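Local coordinates for uncharacterized protein (Bacteroides eggerthii, PDB 4L3R) that is of unknown function but belongs to the DUF4847 family of the calycin clan, with an antiparallel eight-stranded sheet consistent with that grouping, at residues B[27-31]-B[32-36]. Sequence-based numbering, arbitrary orientation.
Sequences EQFYQ and GLWSN
Phe-29 and Trp-34 form a T-shaped aromatic pair across a tight bend: the six-membered ring of the indole turns its edge to the phenyl face, planes at 76° and centroids 5.0 Å apart. The leading atom is CH2 of Trp-34, 3.5 Å from CG of Phe-29, while CG of Gln-28 lies over the opposite phenyl face. Leu-33 packs alongside this pair, its CD1 3.9 Å from CD1 of Phe-29 and its CD2 over the indole. A CH-pi contact completes the apolar cluster: CG of Leu-33 stands over the Tyr-30 ring, 4.1 Å from its centroid. With CG between its backbone N and carbonyl carbon (chi1 60°), Tyr-30 folds its ring back over the leucine; an alanine here would probably leave one flank of Leu-33 without its aromatic cover. The backbone makes a type II beta turn from Tyr-30 to Leu-33, with Gly-32 at a positive phi (92°) where a CB would clash with Gln-31 O. The turn lies in the loop between strand 15-22 and helix 37-48; the indole NE1 of Trp-34 donates a hydrogen bond to OG of Ser-43 in that helix, and Leu-33 packs on Leu-107 and Val-110 of helix 106-116.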
# COMPACT_ATOMS: atom_id res chain seq x y z
N GLU B 27 -26.35 -21.45 0.46
CA GLU B 27 -26.95 -20.81 -0.72
C GLU B 27 -26.12 -19.58 -1.17
O GLU B 27 -25.43 -18.96 -0.36
CB GLU B 27 -28.42 -20.41 -0.45
CG GLU B 27 -28.68 -19.26 0.53
CD GLU B 27 -28.57 -19.54 2.02
OE1 GLU B 27 -28.13 -20.65 2.39
OE2 GLU B 27 -28.90 -18.63 2.82
N GLN B 28 -26.20 -19.25 -2.47
CA GLN B 28 -25.47 -18.11 -3.03
C GLN B 28 -26.05 -16.78 -2.55
O GLN B 28 -25.29 -15.89 -2.18
CB GLN B 28 -25.48 -18.14 -4.57
CG GLN B 28 -24.48 -17.18 -5.20
CD GLN B 28 -24.51 -17.21 -6.71
OE1 GLN B 28 -25.41 -17.77 -7.33
NE2 GLN B 28 -23.53 -16.58 -7.34
N PHE B 29 -27.38 -16.64 -2.58
CA PHE B 29 -28.05 -15.42 -2.13
C PHE B 29 -29.10 -15.75 -1.09
O PHE B 29 -29.81 -16.75 -1.24
CB PHE B 29 -28.68 -14.68 -3.31
CG PHE B 29 -27.63 -14.24 -4.30
CD1 PHE B 29 -26.72 -13.24 -3.98
CD2 PHE B 29 -27.49 -14.89 -5.52
CE1 PHE B 29 -25.72 -12.87 -4.87
CE2 PHE B 29 -26.51 -14.49 -6.44
CZ PHE B 29 -25.62 -13.50 -6.10
N TYR B 30 -29.17 -14.94 -0.00
CA TYR B 30 -30.12 -15.21 1.10
C TYR B 30 -31.57 -15.09 0.61
O TYR B 30 -31.84 -14.45 -0.39
CB TYR B 30 -29.88 -14.29 2.33
CG TYR B 30 -29.99 -12.80 2.08
CD1 TYR B 30 -31.23 -12.15 2.15
CD2 TYR B 30 -28.86 -12.01 1.90
CE1 TYR B 30 -31.34 -10.78 1.95
CE2 TYR B 30 -28.96 -10.64 1.67
CZ TYR B 30 -30.19 -10.01 1.76
OH TYR B 30 -30.31 -8.65 1.60
N GLN B 31 -32.48 -15.75 1.32
CA GLN B 31 -33.90 -15.76 0.95
C GLN B 31 -34.52 -14.37 1.17
O GLN B 31 -34.34 -13.77 2.23
CB GLN B 31 -34.64 -16.83 1.78
CG GLN B 31 -35.89 -17.40 1.11
CD GLN B 31 -36.35 -18.66 1.81
OE1 GLN B 31 -36.33 -18.76 3.05
NE2 GLN B 31 -36.74 -19.68 1.05
N GLY B 32 -35.24 -13.87 0.16
CA GLY B 32 -35.90 -12.57 0.24
C GLY B 32 -35.09 -11.39 -0.28
O GLY B 32 -35.51 -10.24 -0.11
N LEU B 33 -33.93 -11.65 -0.93
CA LEU B 33 -33.10 -10.58 -1.50
C LEU B 33 -33.89 -9.92 -2.65
O LEU B 33 -33.94 -8.69 -2.74
CB LEU B 33 -31.75 -11.14 -1.97
CG LEU B 33 -30.57 -10.17 -1.97
CD1 LEU B 33 -29.26 -10.92 -2.17
CD2 LEU B 33 -30.72 -9.09 -3.03
N TRP B 34 -34.54 -10.75 -3.49
CA TRP B 34 -35.42 -10.31 -4.58
C TRP B 34 -36.86 -10.72 -4.27
O TRP B 34 -37.08 -11.53 -3.37
CB TRP B 34 -34.97 -10.93 -5.91
CG TRP B 34 -33.58 -10.53 -6.31
CD1 TRP B 34 -33.19 -9.34 -6.84
CD2 TRP B 34 -32.39 -11.33 -6.19
NE1 TRP B 34 -31.84 -9.35 -7.10
CE2 TRP B 34 -31.32 -10.55 -6.69
CE3 TRP B 34 -32.12 -12.63 -5.75
CZ2 TRP B 34 -30.01 -11.04 -6.77
CZ3 TRP B 34 -30.82 -13.11 -5.80
CH2 TRP B 34 -29.79 -12.32 -6.32
N SER B 35 -37.84 -10.14 -4.98
CA SER B 35 -39.28 -10.43 -4.81
C SER B 35 -39.81 -11.42 -5.87
O SER B 35 -40.89 -11.98 -5.68
CB SER B 35 -40.11 -9.15 -4.88
OG SER B 35 -39.91 -8.30 -3.76
N ASN B 36 -39.10 -11.58 -7.01
CA ASN B 36 -39.57 -12.46 -8.09
C ASN B 36 -38.40 -12.94 -8.95
O ASN B 36 -37.29 -12.41 -8.81
CB ASN B 36 -40.62 -11.73 -8.95
CG ASN B 36 -40.15 -10.39 -9.49
OD1 ASN B 36 -39.29 -10.33 -10.37
ND2 ASN B 36 -40.72 -9.30 -9.00